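Local coordinates for protein piwi (Drosophila melanogaster, PDB 6KR6) that binds piRNAs and, in complex with them, represses transposable elements during meiosis, at residues 576-581 against 594-599; 607-612 against 630-635; 648-653 against 778-783; 624-629 against 668-673; 689-694 against 741-746. All coordinates share one frame; numbering follows the deposited sequence.

Contact 1 of 5, residues 576-581 against 594-599; sequences MTIGFD and GALIAS. With ZN (zinc ion), chain N.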
# COMPACT_ATOMS: atom_id res chain seq x y z
N MET A 576 0.47 19.94 16.18
CA MET A 576 1.43 19.69 15.12
C MET A 576 1.10 18.36 14.47
O MET A 576 1.10 17.32 15.15
CB MET A 576 2.86 19.70 15.67
CG MET A 576 3.88 18.98 14.80
SD MET A 576 5.54 19.53 15.23
CE MET A 576 6.53 18.17 14.60
N THR A 577 0.80 18.39 13.18
CA THR A 577 0.49 17.18 12.43
C THR A 577 1.73 16.74 11.67
O THR A 577 2.32 17.54 10.93
CB THR A 577 -0.67 17.42 11.45
OG1 THR A 577 -1.71 18.15 12.11
CG2 THR A 577 -1.22 16.10 10.95
N ILE A 578 2.12 15.49 11.85
CA ILE A 578 3.31 14.94 11.22
C ILE A 578 2.90 13.85 10.24
O ILE A 578 2.05 13.00 10.55
CB ILE A 578 4.31 14.37 12.24
CG1 ILE A 578 4.58 15.37 13.36
CG2 ILE A 578 5.62 14.01 11.56
CD1 ILE A 578 5.51 14.83 14.43
N GLY A 579 3.49 13.89 9.05
CA GLY A 579 3.40 12.80 8.10
C GLY A 579 4.79 12.28 7.79
O GLY A 579 5.78 13.01 7.88
N PHE A 580 4.86 11.00 7.43
CA PHE A 580 6.15 10.36 7.19
C PHE A 580 5.96 9.23 6.19
O PHE A 580 5.01 8.45 6.30
CB PHE A 580 6.73 9.81 8.51
CG PHE A 580 7.99 9.01 8.33
CD1 PHE A 580 9.20 9.64 8.09
CD2 PHE A 580 7.97 7.63 8.43
CE1 PHE A 580 10.36 8.91 7.93
CE2 PHE A 580 9.13 6.89 8.28
CZ PHE A 580 10.33 7.53 8.03
N ASP A 581 6.84 9.16 5.20
CA ASP A 581 6.82 8.02 4.29
C ASP A 581 8.23 7.72 3.80
O ASP A 581 9.18 8.45 4.08
CB ASP A 581 5.86 8.23 3.10
CG ASP A 581 5.45 6.91 2.43
OD1 ASP A 581 5.99 5.86 2.82
OD2 ASP A 581 4.59 6.92 1.53
N GLY A 594 13.61 8.45 3.75
CA GLY A 594 12.47 8.76 4.59
C GLY A 594 12.23 10.25 4.68
O GLY A 594 13.14 11.02 5.02
N ALA A 595 11.01 10.66 4.36
CA ALA A 595 10.61 12.06 4.35
C ALA A 595 9.58 12.31 5.45
O ALA A 595 8.66 11.51 5.64
CB ALA A 595 10.03 12.46 2.99
N LEU A 596 9.76 13.43 6.15
CA LEU A 596 8.93 13.82 7.28
C LEU A 596 8.46 15.25 7.10
O LEU A 596 9.28 16.16 6.89
CB LEU A 596 9.69 13.67 8.60
CG LEU A 596 8.89 13.95 9.87
CD1 LEU A 596 8.94 12.75 10.81
CD2 LEU A 596 9.38 15.21 10.57
N ILE A 597 7.15 15.45 7.19
CA ILE A 597 6.50 16.75 7.05
C ILE A 597 5.80 17.06 8.37
O ILE A 597 5.25 16.16 9.01
CB ILE A 597 5.49 16.76 5.89
CG1 ILE A 597 6.04 15.99 4.68
CG2 ILE A 597 5.14 18.19 5.50
CD1 ILE A 597 7.32 16.55 4.10
N ALA A 598 5.82 18.33 8.76
CA ALA A 598 5.29 18.73 10.06
C ALA A 598 4.62 20.09 9.95
O ALA A 598 5.25 21.06 9.52
CB ALA A 598 6.40 18.76 11.11
N SER A 599 3.36 20.17 10.36
CA SER A 599 2.65 21.44 10.41
C SER A 599 3.07 22.22 11.65
O SER A 599 3.72 21.69 12.56
CB SER A 599 1.14 21.23 10.40
OG SER A 599 0.65 21.02 11.71
ZN ZN N . 4.61 4.88 1.73
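Ile578 and Leu596 face the same side of an antiparallel hairpin, and their branches cross at a slant, Ile578 CG2 meeting Leu596 CD1 at 3.6 Å. Phe580, paired with Leu596, has CG anti to the backbone N (chi1 174°), which turns the ring along the neighbouring strand. There its edge receives Leu596 CB, 4.1 Å from Phe580 CD1, while Phe580 CE1 reaches Gly594 CA at 4.0 Å. With an alanine in place of Phe580, Leu596 CB and Gly594 CA would probably lose their aromatic neighbour and a gap would open beside them. At the far end, the extended Met576 chain swings across, its CE ending 3.5 Å from Ala598 CB. Backbone pairing is regular around Gly579, whose N donates to Ile597 O (2.9 Å). At the hairpin's open end Ser599 OG accepts a nearly straight bond from Thr577 N (3.0 Å, 177° at the hydrogen). Asp581, an active-site residue by similarity, is on the face of Ala595 and Ile597; both its carboxylate oxygens bind zinc, OD1 at 2.0 Å. Strand 646-652 pairs along the other edge of 576-581, helix 625-640 packs Met628 on Phe580 and Leu596, and helix 779-795 covers Ala595 and Ile597.

Contact 2 of 5, residues 607-612 against 630-635; sequences TYFSTV and AKALRQ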
# COMPACT_ATOMS: atom_id res chain seq x y z
N THR A 607 2.06 26.91 8.24
CA THR A 607 3.14 26.56 7.34
C THR A 607 3.63 25.16 7.69
O THR A 607 3.19 24.55 8.67
CB THR A 607 4.30 27.56 7.41
OG1 THR A 607 3.84 28.78 8.00
CG2 THR A 607 4.83 27.85 6.01
N TYR A 608 4.55 24.64 6.87
CA TYR A 608 5.00 23.27 6.99
C TYR A 608 6.51 23.19 6.92
O TYR A 608 7.17 24.02 6.28
CB TYR A 608 4.36 22.39 5.91
CG TYR A 608 2.85 22.33 5.98
CD1 TYR A 608 2.21 21.28 6.64
CD2 TYR A 608 2.06 23.32 5.41
CE1 TYR A 608 0.83 21.22 6.72
CE2 TYR A 608 0.68 23.26 5.49
CZ TYR A 608 0.07 22.21 6.14
OH TYR A 608 -1.30 22.15 6.22
N PHE A 609 7.06 22.18 7.59
CA PHE A 609 8.49 21.94 7.68
C PHE A 609 8.77 20.54 7.14
O PHE A 609 8.12 19.58 7.56
CB PHE A 609 8.96 22.08 9.13
CG PHE A 609 10.36 21.60 9.39
CD1 PHE A 609 11.44 22.45 9.22
CD2 PHE A 609 10.59 20.31 9.82
CE1 PHE A 609 12.72 22.01 9.47
CE2 PHE A 609 11.87 19.86 10.07
CZ PHE A 609 12.94 20.72 9.90
N SER A 610 9.72 20.43 6.22
CA SER A 610 9.94 19.18 5.50
C SER A 610 11.41 18.80 5.53
O SER A 610 12.28 19.60 5.16
CB SER A 610 9.47 19.30 4.05
OG SER A 610 9.96 20.48 3.45
N THR A 611 11.69 17.57 5.96
CA THR A 611 13.05 17.02 5.96
C THR A 611 13.05 15.66 5.28
O THR A 611 12.03 14.97 5.22
CB THR A 611 13.62 16.88 7.38
OG1 THR A 611 13.13 17.95 8.20
CG2 THR A 611 15.14 16.94 7.35
N VAL A 612 14.22 15.28 4.76
CA VAL A 612 14.45 13.95 4.23
C VAL A 612 15.77 13.44 4.79
O VAL A 612 16.67 14.22 5.12
CB VAL A 612 14.48 13.91 2.69
CG1 VAL A 612 13.64 12.75 2.16
CG2 VAL A 612 14.02 15.24 2.09
N ALA A 630 13.04 15.57 15.85
CA ALA A 630 13.65 16.57 16.72
C ALA A 630 13.85 17.89 15.99
O ALA A 630 13.62 18.96 16.56
CB ALA A 630 14.98 16.04 17.27
N LYS A 631 14.29 17.82 14.73
CA LYS A 631 14.41 19.04 13.92
C LYS A 631 13.07 19.74 13.78
O LYS A 631 12.98 20.97 13.88
CB LYS A 631 14.99 18.70 12.55
CG LYS A 631 16.40 18.14 12.57
CD LYS A 631 16.86 17.74 11.18
CE LYS A 631 17.03 18.96 10.28
NZ LYS A 631 17.57 18.58 8.94
N ALA A 632 12.01 18.96 13.55
CA ALA A 632 10.68 19.56 13.41
C ALA A 632 10.25 20.25 14.70
O ALA A 632 9.74 21.38 14.66
CB ALA A 632 9.67 18.49 13.01
N LEU A 633 10.46 19.60 15.85
CA LEU A 633 10.09 20.22 17.12
C LEU A 633 10.91 21.48 17.39
O LEU A 633 10.39 22.48 17.90
CB LEU A 633 10.27 19.22 18.26
CG LEU A 633 9.29 18.04 18.28
CD1 LEU A 633 9.59 17.12 19.45
CD2 LEU A 633 7.86 18.55 18.34
N ARG A 634 12.20 21.45 17.04
CA ARG A 634 13.05 22.61 17.24
C ARG A 634 12.58 23.78 16.39
O ARG A 634 12.52 24.92 16.86
CB ARG A 634 14.51 22.26 16.92
N GLN A 635 12.25 23.52 15.12
CA GLN A 635 11.72 24.58 14.26
C GLN A 635 10.40 25.12 14.81
O GLN A 635 10.15 26.33 14.78
CB GLN A 635 11.53 24.06 12.84
CG GLN A 635 11.03 25.11 11.85
CD GLN A 635 12.12 26.04 11.37
OE1 GLN A 635 13.31 25.76 11.53
NE2 GLN A 635 11.73 27.15 10.77
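Phe609 carries the contact by apolar packing, its ring meeting one side of the helix at Lys631, Ala632 and Gln635. With CG anti to the backbone N (chi1 169°), the ring reaches from the strand to the helix backbone, where Phe609 CE2 lies 3.6 Å from Ala632 CA. Beside this, Phe609 CD2 touches the Ala632 methyl CB at 3.8 Å. One ring face is covered by Gln635 CB; the next carbon of that chain, Gln635 CG, is 3.8 Å from Phe609 CD1. Bent at its second torsion, the Gln635 chain sets its amide almost parallel to the ring, the planes 11° apart. Lys631 crosses the ring at about a right angle, its CB 3.9 Å from Phe609 CZ. The polar ends add no hydrogen bond between the segments. Lys631 NZ comes to the Thr611 methyl CG2 (3.3 Å) and forms a long, weak ion pair with Glu804, whereas Gln635 NE2 is hydrogen-bonded to Glu639. The contact seats a helix on the sheet of the RNase H-like Piwi domain, away from the annotated sites. Helix segment 630-635 runs roughly antiparallel to strand segment 608-612, their axes 9.1 Å apart at closest approach. Strand 592-599 pairs beside that strand and packs Ala598 on Ala632, while helix 779-795 meets Tyr608, Ser610 and Val612 from the opposite face.

Contact 3 of 5, residues 648-653 against 778-783; sequences VFYRDG and PAVCQY. With HG (mercury (II) ion), chain G; ZN (zinc ion), chain N.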
# COMPACT_ATOMS: atom_id res chain seq x y z
N VAL A 648 -0.30 14.79 16.16
CA VAL A 648 -0.96 13.72 15.42
C VAL A 648 0.02 13.23 14.36
O VAL A 648 0.34 13.95 13.41
CB VAL A 648 -2.28 14.19 14.78
CG1 VAL A 648 -2.90 13.07 13.96
CG2 VAL A 648 -3.25 14.66 15.86
N PHE A 649 0.49 12.00 14.53
CA PHE A 649 1.51 11.41 13.67
C PHE A 649 0.82 10.43 12.72
O PHE A 649 0.19 9.47 13.16
CB PHE A 649 2.56 10.69 14.52
CG PHE A 649 3.79 10.28 13.76
CD1 PHE A 649 3.79 9.18 12.92
CD2 PHE A 649 4.98 10.98 13.92
CE1 PHE A 649 4.93 8.80 12.24
CE2 PHE A 649 6.12 10.61 13.24
CZ PHE A 649 6.10 9.52 12.40
N TYR A 650 0.95 10.68 11.41
CA TYR A 650 0.40 9.81 10.38
C TYR A 650 1.53 9.01 9.75
O TYR A 650 2.49 9.60 9.22
CB TYR A 650 -0.37 10.61 9.33
CG TYR A 650 -1.68 11.16 9.82
CD1 TYR A 650 -2.71 10.30 10.21
CD2 TYR A 650 -1.91 12.52 9.89
CE1 TYR A 650 -3.92 10.80 10.66
CE2 TYR A 650 -3.11 13.03 10.34
CZ TYR A 650 -4.11 12.16 10.73
OH TYR A 650 -5.31 12.66 11.17
N ARG A 651 1.42 7.69 9.80
CA ARG A 651 2.48 6.78 9.37
C ARG A 651 2.02 5.98 8.15
O ARG A 651 0.94 5.40 8.16
CB ARG A 651 2.86 5.84 10.52
CG ARG A 651 4.06 4.94 10.24
CD ARG A 651 5.29 5.75 9.89
NE ARG A 651 6.52 5.00 10.13
CZ ARG A 651 7.00 4.06 9.32
NH1 ARG A 651 8.13 3.43 9.62
NH2 ARG A 651 6.35 3.76 8.20
N ASP A 652 2.86 5.96 7.12
CA ASP A 652 2.56 5.25 5.88
C ASP A 652 3.31 3.92 5.90
O ASP A 652 4.54 3.89 5.87
CB ASP A 652 2.96 6.09 4.66
CG ASP A 652 2.56 5.46 3.34
OD1 ASP A 652 3.12 4.40 2.98
OD2 ASP A 652 1.69 6.03 2.65
N GLY A 653 2.56 2.82 5.97
CA GLY A 653 3.16 1.50 6.02
C GLY A 653 2.16 0.37 6.04
O GLY A 653 1.03 0.53 5.57
N PRO A 778 -4.12 11.73 4.42
CA PRO A 778 -3.88 13.06 4.99
C PRO A 778 -2.81 13.81 4.21
O PRO A 778 -1.92 13.22 3.60
CB PRO A 778 -3.44 12.75 6.42
CG PRO A 778 -4.14 11.48 6.75
CD PRO A 778 -4.21 10.69 5.47
N ALA A 779 -2.91 15.15 4.24
CA ALA A 779 -2.09 15.99 3.38
C ALA A 779 -0.61 15.83 3.69
O ALA A 779 0.22 15.74 2.77
CB ALA A 779 -2.51 17.45 3.52
N VAL A 780 -0.24 15.81 4.97
CA VAL A 780 1.17 15.67 5.33
C VAL A 780 1.73 14.35 4.83
O VAL A 780 2.89 14.27 4.42
CB VAL A 780 1.35 15.83 6.85
CG1 VAL A 780 1.07 17.26 7.28
CG2 VAL A 780 0.43 14.87 7.60
N CYS A 781 0.91 13.29 4.81
CA CYS A 781 1.38 12.00 4.32
C CYS A 781 1.64 12.03 2.82
O CYS A 781 2.64 11.48 2.34
CB CYS A 781 0.36 10.91 4.67
SG CYS A 781 1.07 9.36 5.28
N GLN A 782 0.75 12.68 2.06
CA GLN A 782 0.97 12.82 0.62
C GLN A 782 2.18 13.69 0.34
O GLN A 782 2.93 13.43 -0.61
CB GLN A 782 -0.29 13.39 -0.04
CG GLN A 782 -0.22 13.44 -1.56
CD GLN A 782 -0.55 12.12 -2.22
OE1 GLN A 782 -1.40 11.37 -1.74
NE2 GLN A 782 0.13 11.82 -3.32
N TYR A 783 2.39 14.73 1.15
CA TYR A 783 3.60 15.54 1.03
C TYR A 783 4.85 14.71 1.26
O TYR A 783 5.83 14.83 0.53
CB TYR A 783 3.55 16.71 2.02
CG TYR A 783 2.60 17.83 1.65
CD1 TYR A 783 2.57 18.35 0.36
CD2 TYR A 783 1.74 18.38 2.60
CE1 TYR A 783 1.71 19.38 0.03
CE2 TYR A 783 0.88 19.40 2.27
CZ TYR A 783 0.86 19.90 0.99
OH TYR A 783 0.00 20.92 0.66
HG HG G . 1.12 8.73 2.60
ZN ZN N . 4.61 4.88 1.73
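In the RNase H-like core of the Piwi domain, Tyr650 and Asp652 of the strand bearing one active-site aspartate (Asp652, by similarity) face Pro778 and Cys781 at the start of helix 779-795. Pro778 occupies the N-cap position, and its O accepts the first regular helical bond from Gln782 N (3.1 Å). The CB-CG end of its pyrrolidine points at one face of the Tyr650 ring in a CH-pi contact, the two side chains crossing at about a right angle: Pro778 CG sits 3.7 Å above the ring centroid, only 3° off the normal. Tyr650 CG is anti to the carbonyl carbon (chi1 -72°), which aims the ring at the helix start. At the ring's edge, Val780 CG2 approaches Tyr650 CD2 at 4.0 Å. The phenol OH is hydrogen-bonded to Thr761 OG1, so the tyrosine is held at its far end as well as over its face. Strand and helix segments diverge by 45°, and two residues farther along Asp652 reaches the metals. Its carboxylate is shared: Asp652 OD1 binds zinc at 2.0 Å, a site completed by Asp581, and OD2 turns to a mercury ion instead. That mercury bridges strand and helix, 2.8 Å from Asp652 OD2 and likewise 2.8 Å from Cys781 SG.

Contact 4 of 5, residues 624-629 against 668-673; sequences TLWPMI and KDIIEK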
# COMPACT_ATOMS: atom_id res chain seq x y z
N THR A 624 16.84 6.66 12.07
CA THR A 624 17.08 7.96 11.44
C THR A 624 15.85 8.86 11.45
O THR A 624 15.94 10.00 10.97
CB THR A 624 17.54 7.76 9.99
OG1 THR A 624 16.56 7.00 9.27
CG2 THR A 624 18.87 7.02 9.95
N LEU A 625 14.72 8.39 11.97
CA LEU A 625 13.49 9.19 11.96
C LEU A 625 13.44 10.17 13.13
O LEU A 625 12.96 11.30 12.98
CB LEU A 625 12.28 8.25 11.98
CG LEU A 625 10.98 8.70 12.62
CD1 LEU A 625 9.80 8.36 11.72
CD2 LEU A 625 10.81 8.05 13.98
N TRP A 626 13.95 9.76 14.29
CA TRP A 626 13.94 10.66 15.44
C TRP A 626 14.74 11.94 15.23
O TRP A 626 14.31 12.99 15.74
CB TRP A 626 14.44 9.95 16.70
CG TRP A 626 14.47 10.92 17.82
CD1 TRP A 626 15.57 11.49 18.40
CD2 TRP A 626 13.33 11.52 18.45
NE1 TRP A 626 15.19 12.38 19.37
CE2 TRP A 626 13.82 12.42 19.43
CE3 TRP A 626 11.95 11.37 18.30
CZ2 TRP A 626 12.97 13.16 20.24
CZ3 TRP A 626 11.11 12.10 19.12
CH2 TRP A 626 11.62 12.99 20.07
N PRO A 627 15.90 11.93 14.55
CA PRO A 627 16.55 13.22 14.24
C PRO A 627 15.64 14.18 13.49
O PRO A 627 15.61 15.37 13.80
CB PRO A 627 17.75 12.79 13.40
CG PRO A 627 18.10 11.46 13.92
CD PRO A 627 16.79 10.80 14.23
N MET A 628 14.87 13.67 12.52
CA MET A 628 13.95 14.52 11.78
C MET A 628 12.83 15.04 12.68
O MET A 628 12.45 16.22 12.59
CB MET A 628 13.38 13.77 10.59
CG MET A 628 14.41 13.25 9.61
SD MET A 628 13.63 12.42 8.21
CE MET A 628 12.55 11.29 9.09
N ILE A 629 12.30 14.19 13.55
CA ILE A 629 11.25 14.65 14.47
C ILE A 629 11.80 15.73 15.40
O ILE A 629 11.11 16.72 15.70
CB ILE A 629 10.66 13.47 15.25
CG1 ILE A 629 10.15 12.40 14.29
CG2 ILE A 629 9.54 13.94 16.16
CD1 ILE A 629 9.45 11.27 14.97
N LYS A 668 7.20 3.12 20.89
CA LYS A 668 7.91 3.15 22.16
C LYS A 668 9.05 4.16 22.12
O LYS A 668 9.19 4.99 23.03
CB LYS A 668 8.43 1.75 22.49
N ASP A 669 9.89 4.11 21.08
CA ASP A 669 10.98 5.07 20.98
C ASP A 669 10.45 6.49 20.86
O ASP A 669 11.02 7.42 21.45
CB ASP A 669 11.87 4.72 19.78
CG ASP A 669 12.83 3.58 20.08
OD1 ASP A 669 13.50 3.64 21.14
OD2 ASP A 669 12.91 2.63 19.28
N ILE A 670 9.34 6.67 20.15
CA ILE A 670 8.76 8.00 19.98
C ILE A 670 8.32 8.55 21.33
O ILE A 670 8.60 9.71 21.66
CB ILE A 670 7.58 7.95 18.99
CG1 ILE A 670 8.10 7.92 17.55
CG2 ILE A 670 6.63 9.13 19.21
CD1 ILE A 670 9.41 8.64 17.35
N ILE A 671 7.63 7.74 22.13
CA ILE A 671 7.12 8.22 23.41
C ILE A 671 8.27 8.50 24.37
O ILE A 671 8.27 9.53 25.06
CB ILE A 671 6.11 7.21 23.99
CG1 ILE A 671 4.86 7.17 23.11
CG2 ILE A 671 5.75 7.57 25.42
CD1 ILE A 671 3.77 6.27 23.65
N GLU A 672 9.26 7.61 24.43
CA GLU A 672 10.39 7.84 25.32
C GLU A 672 11.16 9.09 24.94
O GLU A 672 11.52 9.91 25.80
CB GLU A 672 11.32 6.62 25.33
CG GLU A 672 10.74 5.43 26.08
CD GLU A 672 10.25 5.81 27.46
OE1 GLU A 672 11.01 6.45 28.22
OE2 GLU A 672 9.09 5.49 27.79
N LYS A 673 11.40 9.29 23.64
CA LYS A 673 12.16 10.45 23.20
C LYS A 673 11.34 11.74 23.25
O LYS A 673 11.93 12.81 23.40
CB LYS A 673 12.71 10.17 21.80
CG LYS A 673 13.70 9.01 21.82
CD LYS A 673 14.10 8.54 20.43
CE LYS A 673 14.98 7.30 20.54
NZ LYS A 673 15.70 6.99 19.28
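Lys673, whose aliphatic chain runs over the face of the Trp626 indole, is fixed on its own helix by a bond from its backbone N to Asp669 O (2.9 Å). No hydrogen bond joins the two segments; the contact is apolar, an aliphatic chain over an aromatic face with a cluster of branched side chains beside it. Lys673 CB stands over the six-membered ring of Trp626 in a CH-pi contact, 3.3 Å from the centroid and 9° off the normal. From there the extended lysine chain runs back over the five-membered ring, with Lys673 CD 3.6 Å from Trp626 CG, and the two side chains slide past each other in opposite directions. Trp626 has CG anti to the backbone N (chi1 177°), which throws the indole out toward the other helix. Ile670 comes to the edge of the same ring system, Ile670 CD1 lying 3.8 Å from Trp626 CE3. The same methyl also meets Ile629 CD1 at 3.5 Å and Leu625 CD2 at 3.7 Å, both side chains crossing that of Ile670 at about a right angle. The segment axes are 11.2 Å apart with a signed crossing angle of -39°. Helices 625-640 and 659-680, side by side and separated in sequence by strand 646-652, are the pair expected of an RNase H-like fold.

Contact 5 of 5, residues 689-694 against 741-746; sequences AYIVVT and TSYNVL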
# COMPACT_ATOMS: atom_id res chain seq x y z
N ALA A 689 -1.08 11.12 19.26
CA ALA A 689 -1.87 10.16 18.50
C ALA A 689 -0.98 9.60 17.40
O ALA A 689 -0.45 10.36 16.58
CB ALA A 689 -3.12 10.81 17.91
N TYR A 690 -0.81 8.28 17.39
CA TYR A 690 0.01 7.60 16.40
C TYR A 690 -0.92 6.74 15.55
O TYR A 690 -1.49 5.76 16.04
CB TYR A 690 1.09 6.75 17.07
CG TYR A 690 2.11 6.18 16.11
CD1 TYR A 690 1.88 4.97 15.47
CD2 TYR A 690 3.29 6.85 15.84
CE1 TYR A 690 2.81 4.44 14.59
CE2 TYR A 690 4.23 6.34 14.96
CZ TYR A 690 3.98 5.13 14.34
OH TYR A 690 4.90 4.60 13.46
N ILE A 691 -1.07 7.11 14.28
CA ILE A 691 -2.01 6.46 13.37
C ILE A 691 -1.24 5.91 12.18
O ILE A 691 -0.43 6.63 11.57
CB ILE A 691 -3.11 7.44 12.90
CG1 ILE A 691 -3.74 8.12 14.11
CG2 ILE A 691 -4.16 6.71 12.10
CD1 ILE A 691 -4.74 9.19 13.73
N VAL A 692 -1.49 4.65 11.84
CA VAL A 692 -0.89 4.01 10.68
C VAL A 692 -1.89 4.08 9.53
O VAL A 692 -3.02 3.59 9.66
CB VAL A 692 -0.49 2.56 10.98
CG1 VAL A 692 0.18 1.94 9.77
CG2 VAL A 692 0.42 2.50 12.20
N VAL A 693 -1.48 4.68 8.42
CA VAL A 693 -2.35 4.92 7.28
C VAL A 693 -2.06 3.86 6.22
O VAL A 693 -0.93 3.77 5.72
CB VAL A 693 -2.15 6.34 6.72
CG1 VAL A 693 -2.83 6.47 5.37
CG2 VAL A 693 -2.68 7.37 7.70
N THR A 694 -3.08 3.08 5.87
CA THR A 694 -2.94 1.98 4.92
C THR A 694 -4.04 2.06 3.87
O THR A 694 -5.22 2.16 4.21
CB THR A 694 -3.01 0.62 5.64
OG1 THR A 694 -1.91 0.49 6.55
CG2 THR A 694 -2.96 -0.52 4.63
N THR A 741 -9.30 4.21 2.66
CA THR A 741 -8.10 4.30 3.47
C THR A 741 -8.38 3.77 4.86
O THR A 741 -9.44 4.04 5.44
CB THR A 741 -7.61 5.75 3.55
OG1 THR A 741 -7.70 6.36 2.25
CG2 THR A 741 -6.16 5.80 4.01
N SER A 742 -7.44 3.00 5.40
CA SER A 742 -7.57 2.41 6.73
C SER A 742 -6.67 3.16 7.69
O SER A 742 -5.44 3.16 7.53
CB SER A 742 -7.21 0.92 6.70
OG SER A 742 -7.28 0.36 8.00
N TYR A 743 -7.27 3.80 8.69
CA TYR A 743 -6.53 4.54 9.70
C TYR A 743 -6.55 3.74 10.99
O TYR A 743 -7.62 3.48 11.56
CB TYR A 743 -7.14 5.93 9.92
CG TYR A 743 -7.22 6.75 8.65
CD1 TYR A 743 -6.18 7.61 8.29
CD2 TYR A 743 -8.32 6.67 7.82
CE1 TYR A 743 -6.25 8.36 7.13
CE2 TYR A 743 -8.39 7.42 6.66
CZ TYR A 743 -7.36 8.26 6.32
OH TYR A 743 -7.43 9.01 5.17
N ASN A 744 -5.36 3.34 11.45
CA ASN A 744 -5.20 2.46 12.60
C ASN A 744 -4.48 3.22 13.71
O ASN A 744 -3.28 3.50 13.61
CB ASN A 744 -4.42 1.20 12.20
CG ASN A 744 -4.44 0.13 13.27
OD1 ASN A 744 -3.81 -0.91 13.12
ND2 ASN A 744 -5.17 0.37 14.35
N VAL A 745 -5.21 3.52 14.78
CA VAL A 745 -4.69 4.31 15.89
C VAL A 745 -4.03 3.35 16.87
O VAL A 745 -4.70 2.72 17.70
CB VAL A 745 -5.79 5.13 16.56
CG1 VAL A 745 -5.21 5.99 17.67
CG2 VAL A 745 -6.52 5.98 15.53
N LEU A 746 -2.71 3.23 16.78
CA LEU A 746 -1.98 2.35 17.70
C LEU A 746 -1.97 2.93 19.11
O LEU A 746 -2.31 2.23 20.08
CB LEU A 746 -0.56 2.12 17.19
CG LEU A 746 -0.46 1.37 15.86
CD1 LEU A 746 0.97 0.97 15.59
CD2 LEU A 746 -1.37 0.16 15.87
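Ser742 and Thr694 form a doubly hydrogen-bonded antiparallel pair, with Ser742 N to Thr694 O at 2.7 Å and the return bond from Thr694 N to Ser742 O. Val692 and Asn744 repeat the pattern, Val692 N donating to Asn744 O at 2.8 Å. The last bond, Leu746 N to Tyr690 O, is bent to 131° at the hydrogen where the chain turns a corner. Between the Val692-Asn744 pair and this last bond, the side chains of Ile691 and Val745 lie side by side, Ile691 CG1 meeting Val745 CG2 at 3.8 Å. Ile691 CG2, anti to the backbone N, comes near the plane of the Tyr743 ring at its edge and is 3.8 Å from Tyr743 CB. Cutting Ile691 back to an alanine would likely open a gap beside Val745 CG2 and leave Tyr743 with less apolar cover, Val693 alone remaining against its ring from this strand. Next along, Val693 lies beside the same tyrosine, its CG2 3.6 Å from Tyr743 CD1. On the other face Leu746 CD1 touches both Val692 CG2 (3.8 Å) and, more loosely, the Tyr690 ring, whose OH is hydrogen-bonded to Glu666. Strand 687-695, parallel to strand 646-652 on its other edge, matches the last core strand of an RNase H-like fold, and strand 741-745 extends that sheet antiparallel.

How the contacts relate
Contacts 1, 2, 3 and 5 are knitted through one run of strands. Ala598 O lies 2.9 Å from Phe609 N between contacts 1 and 2; Ile578 O is 2.7 Å from Tyr650 N between 1 and 3; Arg651 N is 2.8 Å from Ile691 O between 3 and 5. Contact 4 packs helices over this sheet, with Ile629 CD1 3.8 Å from Phe649 CE2 of contact 3. The zinc at the active site is shared by Asp581 of contact 1 and Asp652 of contact 3; the centres of contacts 1 and 3 are 6 Å apart. Val693 of contact 5 has its side chain about 5 Å from that of Asp652. Contact 3 also comes nearest the RNA, about 4 Å between nearest atoms, whereas contact 2 lies away from these sites.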